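PDB 5YDA: PKS from Streptomyces sp. CNQ431, which probably transfers acyl units to an acyl carrier protein through its acyltransferase domain, the part present here, as one step of splenocin biosynthesis. Local coordinates for residues K111-L116 / P193-G198; V141-A146 / E214-L219; A174-E179 / H199-Y204; A210-I215 / L316-P321. All coordinates share one frame; numbering follows the deposited sequence.

Following the chain from the N terminus, the first contact segment met is strand 112-116, and contact 1 closes its loop at strand 195-198 in the centre of the main sheet. Inside that loop helix 135-152 opens contact 2 and helix 169-188 opens contact 3. Both of these close after 195-198, so each crosses contact 1. Contact 3 closes first, at 199-204, and therefore nests within contact 2, which ends at 214-219. Contact 4 begins where contact 2 ends, sharing E214 and I215 with it, and closes at 316-321 after the antiparallel four-stranded sheet. L116 links contacts 1 and 3, F176 joins 3 to 2, and the E217-T317 bond ties 2 to 4.

Contact 1. Residues K111-L116 / P193-G198; sequences KVAFLL and PDALIG
F114 holds CG anti to its carbonyl carbon (chi1 -76°), standing its ring up from the sheet with one face against P193: the proline CB lies 3.7 Å from the F114 ring centroid, almost on the normal, a CH-pi contact. On the facing segment D194 is turned likewise (chi1 -54°), and its OD2 takes the V112 N-H at 2.7 Å on the anti lone pair. V112 O accepts from D194 N at 2.7 Å and, less closely, from A195 N at 3.3 Å, so both N-H and C=O of V112 are held by the D194-A195 turn into the strand. Beyond it the parallel pairing is regular, F114 N to A195 O (3.0 Å), I197 N to F114 O (3.0 Å) and L116 N to I197 O (2.9 Å). L196 CD2 reaches F114 CB on the ring side, while I197 CG2 meets L115 CG at 3.7 Å on the other. These are neighbouring strands in the parallel core of an alpha/beta-hydrolase-like sheet. Strand 369-372 flanks 112-116 and strand 325-327 flanks 195-198; helix 355-366 covers A113, A195 and I197, and helices 169-188 and 201-210 pack on F114, L116 and L196.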
loop_
_atom_site.group_PDB
_atom_site.type_symbol
_atom_site.label_atom_id
_atom_site.label_comp_id
_atom_site.label_asym_id
_atom_site.label_seq_id
_atom_site.Cartn_x
_atom_site.Cartn_y
_atom_site.Cartn_z
ATOM N N LYS A 111 8.858 12.315 -8.540
ATOM C CA LYS A 111 8.322 12.262 -7.188
ATOM C C LYS A 111 7.779 10.860 -6.892
ATOM O O LYS A 111 7.462 10.083 -7.798
ATOM C CB LYS A 111 7.214 13.297 -7.006
ATOM C CG LYS A 111 7.637 14.724 -7.297
ATOM C CD LYS A 111 8.548 15.253 -6.209
ATOM C CE LYS A 111 9.049 16.642 -6.546
ATOM N NZ LYS A 111 10.471 16.818 -6.144
ATOM N N VAL A 112 7.666 10.543 -5.603
ATOM C CA VAL A 112 7.209 9.233 -5.152
ATOM C C VAL A 112 6.046 9.419 -4.183
ATOM O O VAL A 112 6.129 10.234 -3.255
ATOM C CB VAL A 112 8.353 8.445 -4.479
ATOM C CG1 VAL A 112 7.850 7.106 -3.894
ATOM C CG2 VAL A 112 9.498 8.233 -5.463
ATOM N N ALA A 113 4.977 8.642 -4.369
ATOM C CA ALA A 113 3.856 8.632 -3.436
ATOM C C ALA A 113 3.628 7.221 -2.904
ATOM O O ALA A 113 3.744 6.243 -3.647
ATOM C CB ALA A 113 2.578 9.159 -4.103
ATOM N N PHE A 114 3.312 7.113 -1.615
ATOM C CA PHE A 114 2.925 5.847 -1.005
ATOM C C PHE A 114 1.406 5.782 -0.933
ATOM O O PHE A 114 0.762 6.742 -0.479
ATOM C CB PHE A 114 3.505 5.689 0.407
ATOM C CG PHE A 114 4.969 5.356 0.449
ATOM C CD1 PHE A 114 5.700 5.175 -0.716
ATOM C CD2 PHE A 114 5.621 5.230 1.674
ATOM C CE1 PHE A 114 7.059 4.871 -0.658
ATOM C CE2 PHE A 114 6.961 4.927 1.731
ATOM C CZ PHE A 114 7.682 4.745 0.563
ATOM N N LEU A 115 0.837 4.649 -1.356
ATOM C CA LEU A 115 -0.601 4.394 -1.268
ATOM C C LEU A 115 -0.840 3.299 -0.227
ATOM O O LEU A 115 -0.314 2.187 -0.361
ATOM C CB LEU A 115 -1.173 3.980 -2.629
ATOM C CG LEU A 115 -1.477 5.070 -3.690
ATOM C CD1 LEU A 115 -0.334 6.071 -3.875
ATOM C CD2 LEU A 115 -1.834 4.445 -5.047
ATOM N N LEU A 116 -1.655 3.605 0.786
ATOM C CA LEU A 116 -1.825 2.745 1.957
ATOM C C LEU A 116 -3.227 2.149 1.996
ATOM O O LEU A 116 -4.190 2.885 2.262
ATOM C CB LEU A 116 -1.566 3.539 3.238
ATOM C CG LEU A 116 -0.182 4.056 3.662
ATOM C CD1 LEU A 116 0.926 2.974 3.618
ATOM C CD2 LEU A 116 0.211 5.305 2.929
ATOM N N PRO A 193 8.924 8.872 0.628
ATOM C CA PRO A 193 7.816 9.374 -0.179
ATOM C C PRO A 193 7.745 10.890 -0.116
ATOM O O PRO A 193 7.951 11.500 0.936
ATOM C CB PRO A 193 6.592 8.716 0.469
ATOM C CG PRO A 193 7.006 8.547 1.923
ATOM C CD PRO A 193 8.478 8.256 1.891
ATOM N N ASP A 194 7.444 11.497 -1.265
ATOM C CA ASP A 194 7.131 12.919 -1.312
ATOM C C ASP A 194 5.683 13.204 -0.952
ATOM O O ASP A 194 5.351 14.353 -0.628
ATOM C CB ASP A 194 7.448 13.473 -2.699
ATOM C CG ASP A 194 8.862 13.160 -3.110
ATOM O OD1 ASP A 194 9.784 13.769 -2.507
ATOM O OD2 ASP A 194 9.057 12.268 -3.975
ATOM N N ALA A 195 4.823 12.187 -0.983
ATOM C CA ALA A 195 3.428 12.369 -0.619
ATOM C C ALA A 195 2.851 11.019 -0.210
ATOM O O ALA A 195 3.381 9.959 -0.561
ATOM C CB ALA A 195 2.630 13.002 -1.767
ATOM N N LEU A 196 1.753 11.075 0.530
ATOM C CA LEU A 196 1.092 9.895 1.053
ATOM C C LEU A 196 -0.404 10.009 0.821
ATOM O O LEU A 196 -0.982 11.101 0.887
ATOM C CB LEU A 196 1.351 9.723 2.558
ATOM C CG LEU A 196 2.825 9.713 2.981
ATOM C CD1 LEU A 196 2.980 10.238 4.404
ATOM C CD2 LEU A 196 3.364 8.298 2.880
ATOM N N ILE A 197 -1.035 8.872 0.572
ATOM C CA ILE A 197 -2.488 8.788 0.611
ATOM C C ILE A 197 -2.864 7.413 1.146
ATOM O O ILE A 197 -2.240 6.402 0.807
ATOM C CB ILE A 197 -3.120 9.077 -0.773
ATOM C CG1 ILE A 197 -4.645 9.211 -0.655
ATOM C CG2 ILE A 197 -2.778 7.986 -1.781
ATOM C CD1 ILE A 197 -5.340 9.607 -1.993
ATOM N N GLY A 198 -3.862 7.378 2.028
ATOM C CA GLY A 198 -4.370 6.139 2.562
ATOM C C GLY A 198 -5.857 6.025 2.279
ATOM O O GLY A 198 -6.505 6.977 1.835
#

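Contact 2. Residues V141-A146 / E214-L219; sequences VDRCAA and EIDEAL
R143 is the first residue of helix 141-146 to reach across, and two groups of helix 215-219 receive it. Its chain leaves with CG anti to the backbone N (chi1 -171°) and bends at chi2, which swings the guanidinium over I215 and beside D216. I215 CG2 sits 3.8 Å above the guanidinium plane, over its centre, so a methyl covers one flat face. NE forms a salt bridge with D216 OD1 at 2.7 Å, but the hydrogen bond within it is weak, since D216 OD1 approaches obliquely, off the line of the NE-H; the two planes stand 88° apart. A water donates to D216 OD2 at 2.9 Å and accepts only weakly from R143 NE, adding a second, looser link. D216 lies in the first turn of its helix, where the negative charge would probably be favoured by the helix N terminus. One residue on, C144 carries the apolar half of the contact. SG lies 4.1 Å from I215 CG1, and L219 CD1 rests against the backbone, 3.8 Å from C144 CA. I215 and L219, one turn apart, thus border C144, which also touches V177 of helix 169-188, while both touch F176 of the same helix. The axes of the segments 141-146 and 215-219 approach to 10.2 Å and cross at -48°, an outer-layer helix-helix packing in the alpha/beta-hydrolase-like part of the acyltransferase domain.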
loop_
_atom_site.group_PDB
_atom_site.type_symbol
_atom_site.label_atom_id
_atom_site.label_comp_id
_atom_site.label_asym_id
_atom_site.label_seq_id
_atom_site.Cartn_x
_atom_site.Cartn_y
_atom_site.Cartn_z
ATOM N N VAL A 141 8.112 -4.482 13.274
ATOM C CA VAL A 141 7.045 -5.374 13.727
ATOM C C VAL A 141 7.185 -5.663 15.216
ATOM O O VAL A 141 6.200 -5.638 15.969
ATOM C CB VAL A 141 7.037 -6.675 12.911
ATOM C CG1 VAL A 141 6.109 -7.678 13.567
ATOM C CG2 VAL A 141 6.613 -6.405 11.471
ATOM N N ASP A 142 8.409 -5.952 15.664
ATOM C CA ASP A 142 8.599 -6.294 17.070
ATOM C C ASP A 142 8.229 -5.121 17.961
ATOM O O ASP A 142 7.535 -5.284 18.970
ATOM C CB ASP A 142 10.043 -6.722 17.311
ATOM C CG ASP A 142 10.356 -8.096 16.718
ATOM O OD1 ASP A 142 9.424 -8.869 16.359
ATOM O OD2 ASP A 142 11.553 -8.402 16.625
ATOM N N ARG A 143 8.660 -3.927 17.579
ATOM C CA ARG A 143 8.333 -2.742 18.353
ATOM C C ARG A 143 6.816 -2.550 18.435
ATOM O O ARG A 143 6.265 -2.357 19.528
ATOM C CB ARG A 143 9.040 -1.544 17.726
ATOM C CG ARG A 143 8.986 -0.269 18.525
ATOM C CD ARG A 143 7.930 0.643 17.956
ATOM N NE ARG A 143 8.077 2.026 18.393
ATOM C CZ ARG A 143 8.689 2.962 17.675
ATOM N NH1 ARG A 143 9.215 2.644 16.491
ATOM N NH2 ARG A 143 8.763 4.210 18.139
ATOM N N CYS A 144 6.108 -2.668 17.299
ATOM C CA CYS A 144 4.662 -2.462 17.334
ATOM C C CYS A 144 3.962 -3.537 18.151
ATOM O O CYS A 144 3.018 -3.235 18.886
ATOM C CB CYS A 144 4.082 -2.406 15.920
ATOM S SG CYS A 144 4.712 -1.019 14.943
ATOM N N ALA A 145 4.402 -4.793 18.050
ATOM C CA ALA A 145 3.742 -5.846 18.817
ATOM C C ALA A 145 3.885 -5.607 20.320
ATOM O O ALA A 145 2.929 -5.809 21.085
ATOM C CB ALA A 145 4.299 -7.222 18.425
ATOM N N ALA A 146 5.067 -5.156 20.763
ATOM C CA ALA A 146 5.256 -4.885 22.188
ATOM C C ALA A 146 4.395 -3.717 22.640
ATOM O O ALA A 146 3.740 -3.797 23.683
ATOM C CB ALA A 146 6.729 -4.615 22.499
ATOM N N GLU A 214 2.329 9.861 16.333
ATOM C CA GLU A 214 3.411 8.982 16.750
ATOM C C GLU A 214 2.903 7.549 16.717
ATOM O O GLU A 214 1.812 7.264 17.230
ATOM C CB GLU A 214 3.904 9.347 18.152
ATOM C CG GLU A 214 4.342 10.800 18.273
ATOM C CD GLU A 214 4.694 11.210 19.705
ATOM O OE1 GLU A 214 4.807 10.326 20.583
ATOM O OE2 GLU A 214 4.856 12.429 19.946
ATOM N N ILE A 215 3.696 6.651 16.118
ATOM C CA ILE A 215 3.235 5.281 15.908
ATOM C C ILE A 215 2.829 4.648 17.236
ATOM O O ILE A 215 1.772 4.007 17.331
ATOM C CB ILE A 215 4.306 4.450 15.158
ATOM C CG1 ILE A 215 3.831 3.015 14.940
ATOM C CG2 ILE A 215 5.652 4.434 15.893
ATOM C CD1 ILE A 215 2.549 2.899 14.131
ATOM N N ASP A 216 3.620 4.868 18.299
ATOM C CA ASP A 216 3.312 4.239 19.585
ATOM C C ASP A 216 1.990 4.728 20.167
ATOM O O ASP A 216 1.291 3.962 20.840
ATOM C CB ASP A 216 4.435 4.497 20.597
ATOM C CG ASP A 216 5.686 3.692 20.307
ATOM O OD1 ASP A 216 5.762 3.025 19.247
ATOM O OD2 ASP A 216 6.607 3.732 21.142
ATOM N N GLU A 217 1.645 5.998 19.956
ATOM C CA GLU A 217 0.355 6.483 20.430
ATOM C C GLU A 217 -0.784 6.058 19.509
ATOM O O GLU A 217 -1.895 5.811 19.990
ATOM C CB GLU A 217 0.355 8.012 20.550
ATOM C CG GLU A 217 1.419 8.602 21.465
ATOM C CD GLU A 217 1.275 10.118 21.603
ATOM O OE1 GLU A 217 1.620 10.654 22.685
ATOM O OE2 GLU A 217 0.806 10.773 20.630
ATOM N N ALA A 218 -0.527 5.970 18.193
ATOM C CA ALA A 218 -1.586 5.625 17.241
ATOM C C ALA A 218 -2.041 4.176 17.401
ATOM O O ALA A 218 -3.248 3.894 17.345
ATOM C CB ALA A 218 -1.119 5.873 15.811
ATOM N N LEU A 219 -1.100 3.252 17.646
ATOM C CA LEU A 219 -1.417 1.827 17.711
ATOM C C LEU A 219 -2.639 1.497 18.576
ATOM O O LEU A 219 -3.586 0.889 18.059
ATOM C CB LEU A 219 -0.176 1.057 18.166
ATOM C CG LEU A 219 0.936 0.852 17.125
ATOM C CD1 LEU A 219 2.213 0.392 17.809
ATOM C CD2 LEU A 219 0.499 -0.169 16.068
HETATM O O HOH W 1 8.740 1.788 21.700
#

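Contact 3. Residues A174-E179 / H199-Y204; sequences ALFVTE and HSLGEY
On the helix whose L175, F176 and E179 face L201-Y204, A174 O is gripped twice: T178 N binds it at 2.9 Å and T178 OG1 at 2.8 Å, from opposite faces of the carbonyl plane. Between the two segments the contact is looser and mainly apolar. With CG anti to the backbone N (chi1 177°), F176 swings its ring toward the second helix, and the ring edge, not a face, meets Y204: CE1 is 4.0 Å from Y204 CB and 3.9 Å from Y204 C. L201 CD1 comes within 4.1 Å of F176 CB and 4.4 Å of L175 CD2, so one methyl touches both residues. E179 OE1 lies 4.0 Å from G202 CA, while its hydrogen bond goes to T205 OG1. S200, with its positive phi of 58°, turns the chain sharply from strand 195-198 into helix 201-210, consistent with the GxSxG nucleophile elbow of acyltransferases; S200 OG hydrogen-bonds H298 and R225. The elbow helix is thus backed by helix 169-188, while I215 and L219 of helix 215-231 pack on F176, V222 packs on L201, and W345 of helix 342-350 meets the Y204 ring.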
loop_
_atom_site.group_PDB
_atom_site.type_symbol
_atom_site.label_atom_id
_atom_site.label_comp_id
_atom_site.label_asym_id
_atom_site.label_seq_id
_atom_site.Cartn_x
_atom_site.Cartn_y
_atom_site.Cartn_z
ATOM N N ALA A 174 -2.868 -6.344 12.312
ATOM C CA ALA A 174 -1.833 -6.969 11.495
ATOM C C ALA A 174 -1.609 -6.175 10.212
ATOM O O ALA A 174 -0.461 -5.939 9.802
ATOM C CB ALA A 174 -2.209 -8.421 11.169
ATOM N N LEU A 175 -2.696 -5.737 9.567
ATOM C CA LEU A 175 -2.538 -4.991 8.318
ATOM C C LEU A 175 -1.898 -3.637 8.578
ATOM O O LEU A 175 -0.990 -3.222 7.843
ATOM C CB LEU A 175 -3.890 -4.818 7.608
ATOM C CG LEU A 175 -3.828 -3.964 6.337
ATOM C CD1 LEU A 175 -3.037 -4.670 5.234
ATOM C CD2 LEU A 175 -5.221 -3.640 5.849
ATOM N N PHE A 176 -2.348 -2.945 9.636
ATOM C CA PHE A 176 -1.790 -1.633 9.948
ATOM C C PHE A 176 -0.284 -1.712 10.169
ATOM O O PHE A 176 0.477 -0.923 9.600
ATOM C CB PHE A 176 -2.493 -1.055 11.173
ATOM C CG PHE A 176 -1.945 0.266 11.623
ATOM C CD1 PHE A 176 -2.245 1.430 10.922
ATOM C CD2 PHE A 176 -1.126 0.347 12.743
ATOM C CE1 PHE A 176 -1.733 2.651 11.339
ATOM C CE2 PHE A 176 -0.617 1.559 13.161
ATOM C CZ PHE A 176 -0.921 2.717 12.459
ATOM N N VAL A 177 0.170 -2.705 10.938
ATOM C CA VAL A 177 1.588 -2.816 11.260
ATOM C C VAL A 177 2.382 -3.264 10.044
ATOM O O VAL A 177 3.513 -2.802 9.818
ATOM C CB VAL A 177 1.785 -3.757 12.466
ATOM C CG1 VAL A 177 3.258 -4.115 12.662
ATOM C CG2 VAL A 177 1.217 -3.092 13.714
ATOM N N THR A 178 1.802 -4.141 9.217
ATOM C CA THR A 178 2.481 -4.533 7.979
ATOM C C THR A 178 2.745 -3.325 7.091
ATOM O O THR A 178 3.853 -3.153 6.570
ATOM C CB THR A 178 1.660 -5.584 7.213
ATOM O OG1 THR A 178 1.504 -6.765 8.015
ATOM C CG2 THR A 178 2.355 -5.940 5.897
ATOM N N GLU A 179 1.735 -2.479 6.896
ATOM C CA GLU A 179 1.922 -1.257 6.118
ATOM C C GLU A 179 3.039 -0.406 6.714
ATOM O O GLU A 179 3.942 0.060 6.006
ATOM C CB GLU A 179 0.621 -0.469 6.112
ATOM C CG GLU A 179 -0.435 -1.176 5.295
ATOM C CD GLU A 179 -1.763 -0.403 5.193
ATOM O OE1 GLU A 179 -1.920 0.662 5.815
ATOM O OE2 GLU A 179 -2.654 -0.851 4.457
ATOM N N HIS A 199 -6.396 4.843 2.553
ATOM C CA HIS A 199 -7.821 4.581 2.400
ATOM C C HIS A 199 -8.345 4.180 3.771
ATOM O O HIS A 199 -8.060 3.073 4.237
ATOM C CB HIS A 199 -8.080 3.487 1.359
ATOM C CG HIS A 199 -9.506 3.417 0.913
ATOM N ND1 HIS A 199 -10.527 3.019 1.752
ATOM C CD2 HIS A 199 -10.090 3.714 -0.279
ATOM C CE1 HIS A 199 -11.674 3.062 1.092
ATOM N NE2 HIS A 199 -11.437 3.492 -0.136
ATOM N N SER A 200 -9.081 5.091 4.423
ATOM C CA SER A 200 -9.687 4.841 5.721
ATOM C C SER A 200 -8.614 4.464 6.735
ATOM O O SER A 200 -7.810 5.308 7.136
ATOM C CB SER A 200 -10.753 3.742 5.615
ATOM O OG SER A 200 -11.684 3.806 6.691
ATOM N N LEU A 201 -8.577 3.194 7.133
ATOM C CA LEU A 201 -7.509 2.721 8.015
ATOM C C LEU A 201 -6.134 3.183 7.525
ATOM O O LEU A 201 -5.292 3.619 8.322
ATOM C CB LEU A 201 -7.599 1.196 8.124
ATOM C CG LEU A 201 -6.806 0.317 9.097
ATOM C CD1 LEU A 201 -5.478 -0.102 8.527
ATOM C CD2 LEU A 201 -6.591 1.076 10.364
ATOM N N GLY A 202 -5.909 3.149 6.210
ATOM C CA GLY A 202 -4.627 3.546 5.662
ATOM C C GLY A 202 -4.277 5.003 5.882
ATOM O O GLY A 202 -3.092 5.364 5.808
ATOM N N GLU A 203 -5.276 5.860 6.124
ATOM C CA GLU A 203 -4.972 7.260 6.424
ATOM C C GLU A 203 -4.281 7.397 7.773
ATOM O O GLU A 203 -3.456 8.304 7.957
ATOM C CB GLU A 203 -6.241 8.120 6.382
ATOM C CG GLU A 203 -5.925 9.615 6.517
ATOM C CD GLU A 203 -6.957 10.527 5.846
ATOM O OE1 GLU A 203 -7.300 11.576 6.451
ATOM O OE2 GLU A 203 -7.418 10.192 4.722
ATOM N N TYR A 204 -4.586 6.508 8.720
ATOM C CA TYR A 204 -3.825 6.477 9.963
ATOM C C TYR A 204 -2.377 6.110 9.700
ATOM O O TYR A 204 -1.459 6.750 10.237
ATOM C CB TYR A 204 -4.462 5.510 10.958
ATOM C CG TYR A 204 -5.698 6.109 11.578
ATOM C CD1 TYR A 204 -5.631 6.775 12.804
ATOM C CD2 TYR A 204 -6.912 6.091 10.903
ATOM C CE1 TYR A 204 -6.755 7.357 13.361
ATOM C CE2 TYR A 204 -8.049 6.665 11.456
ATOM C CZ TYR A 204 -7.961 7.302 12.695
ATOM O OH TYR A 204 -9.077 7.891 13.266
#

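Contact 4. Residues A210-I215 / L316-P321; sequences AGVMEI and LTLRPP
R319 starts beside G211, the glycine whose positive phi ends helix 201-210 in a Schellman motif, and reaches E214, the N-cap of helix 215-231; loop 316-321 thus packs along the turn that joins these two helices. R319 CB lies 3.7 Å from G211 O. From there the chain is extended as far as NE, past the turn, until CZ stands 3.5 Å from E214 OE2 and NH1 closes a salt bridge to the same oxygen at 2.6 Å. That bond is nearly straight (170°), lies in the guanidinium plane and uses the anti lone pair of OE2, with the two flat groups only 24° apart. NH1 also donates to a water in the same plane, and T317 CG2 lies 3.5 Å above one guanidinium face, toward its rim. The R319 backbone is held as well: its N-H binds V212 O at 3.0 Å, on a lone pair in the carbonyl plane. On the inner side L318 CD2 lies alongside M213 CG (3.8 Å), M213 CE meets L316 CD1, and V212 CG2 packs on P321 CB. A second water accepts from E214 N at 2.8 Å and donates to T317 O at 3.2 Å.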
loop_
_atom_site.group_PDB
_atom_site.type_symbol
_atom_site.label_atom_id
_atom_site.label_comp_id
_atom_site.label_asym_id
_atom_site.label_seq_id
_atom_site.Cartn_x
_atom_site.Cartn_y
_atom_site.Cartn_z
ATOM N N ALA A 210 3.714 10.444 8.002
ATOM C CA ALA A 210 3.879 11.872 7.761
ATOM C C ALA A 210 4.301 12.647 8.998
ATOM O O ALA A 210 4.581 13.840 8.880
ATOM C CB ALA A 210 2.578 12.486 7.230
ATOM N N GLY A 211 4.352 12.010 10.168
ATOM C CA GLY A 211 4.673 12.698 11.397
ATOM C C GLY A 211 3.484 13.281 12.126
ATOM O O GLY A 211 3.650 13.799 13.237
ATOM N N VAL A 212 2.288 13.213 11.536
ATOM C CA VAL A 212 1.094 13.742 12.184
ATOM C C VAL A 212 0.851 13.047 13.513
ATOM O O VAL A 212 0.480 13.685 14.507
ATOM C CB VAL A 212 -0.115 13.604 11.246
ATOM C CG1 VAL A 212 -1.392 14.028 11.948
ATOM C CG2 VAL A 212 0.124 14.431 10.004
ATOM N N MET A 213 1.041 11.731 13.550
ATOM C CA MET A 213 0.861 10.932 14.750
ATOM C C MET A 213 2.159 10.208 15.065
ATOM O O MET A 213 2.967 9.940 14.175
ATOM C CB MET A 213 -0.251 9.880 14.588
ATOM C CG MET A 213 -1.645 10.410 14.481
ATOM S SD MET A 213 -2.772 9.094 13.943
ATOM C CE MET A 213 -4.157 10.136 13.526
ATOM N N GLU A 214 2.329 9.861 16.333
ATOM C CA GLU A 214 3.411 8.982 16.750
ATOM C C GLU A 214 2.903 7.549 16.717
ATOM O O GLU A 214 1.812 7.264 17.230
ATOM C CB GLU A 214 3.904 9.347 18.152
ATOM C CG GLU A 214 4.342 10.800 18.273
ATOM C CD GLU A 214 4.694 11.210 19.705
ATOM O OE1 GLU A 214 4.807 10.326 20.583
ATOM O OE2 GLU A 214 4.856 12.429 19.946
ATOM N N ILE A 215 3.696 6.651 16.118
ATOM C CA ILE A 215 3.235 5.281 15.908
ATOM C C ILE A 215 2.829 4.648 17.236
ATOM O O ILE A 215 1.772 4.007 17.331
ATOM C CB ILE A 215 4.306 4.450 15.158
ATOM C CG1 ILE A 215 3.831 3.015 14.940
ATOM C CG2 ILE A 215 5.652 4.434 15.893
ATOM C CD1 ILE A 215 2.549 2.899 14.131
ATOM N N LEU A 316 -3.879 11.554 21.508
ATOM C CA LEU A 316 -2.774 11.643 20.556
ATOM C C LEU A 316 -2.136 13.027 20.541
ATOM O O LEU A 316 -2.830 14.044 20.593
ATOM C CB LEU A 316 -3.255 11.323 19.140
ATOM C CG LEU A 316 -4.020 10.028 18.878
ATOM C CD1 LEU A 316 -4.550 10.063 17.451
ATOM C CD2 LEU A 316 -3.092 8.841 19.090
ATOM N N THR A 317 -0.817 13.058 20.394
ATOM C CA THR A 317 -0.087 14.296 20.126
ATOM C C THR A 317 -0.044 14.534 18.617
ATOM O O THR A 317 0.816 13.993 17.911
ATOM C CB THR A 317 1.319 14.218 20.714
ATOM O OG1 THR A 317 1.227 14.033 22.132
ATOM C CG2 THR A 317 2.093 15.498 20.413
ATOM N N LEU A 318 -0.958 15.359 18.115
ATOM C CA LEU A 318 -1.035 15.639 16.686
ATOM C C LEU A 318 -0.108 16.786 16.299
ATOM O O LEU A 318 -0.051 17.813 16.978
ATOM C CB LEU A 318 -2.471 15.970 16.291
ATOM C CG LEU A 318 -3.506 14.907 16.640
ATOM C CD1 LEU A 318 -4.901 15.435 16.347
ATOM C CD2 LEU A 318 -3.230 13.611 15.860
ATOM N N ARG A 319 0.611 16.608 15.202
ATOM C CA ARG A 319 1.545 17.590 14.674
ATOM C C ARG A 319 1.236 17.826 13.203
ATOM O O ARG A 319 0.624 16.978 12.547
ATOM C CB ARG A 319 3.004 17.127 14.829
ATOM C CG ARG A 319 3.526 17.080 16.267
ATOM C CD ARG A 319 4.951 16.514 16.293
ATOM N NE ARG A 319 5.578 16.538 17.616
ATOM C CZ ARG A 319 5.490 15.558 18.515
ATOM N NH1 ARG A 319 4.778 14.463 18.252
ATOM N NH2 ARG A 319 6.110 15.673 19.684
ATOM N N PRO A 320 1.627 18.985 12.666
ATOM C CA PRO A 320 1.437 19.202 11.228
ATOM C C PRO A 320 2.241 18.207 10.437
ATOM O O PRO A 320 3.314 17.747 10.880
ATOM C CB PRO A 320 1.957 20.640 11.023
ATOM C CG PRO A 320 2.083 21.237 12.380
ATOM C CD PRO A 320 2.240 20.131 13.355
ATOM N N PRO A 321 1.776 17.827 9.241
ATOM C CA PRO A 321 2.504 16.815 8.473
ATOM C C PRO A 321 3.856 17.333 8.022
ATOM O O PRO A 321 3.986 18.460 7.541
ATOM C CB PRO A 321 1.586 16.542 7.279
ATOM C CG PRO A 321 0.794 17.808 7.144
ATOM C CD PRO A 321 0.538 18.240 8.557
HETATM O O HOH W 2 2.941 13.523 16.031
HETATM O O HOH W 3 0.381 10.828 18.034
#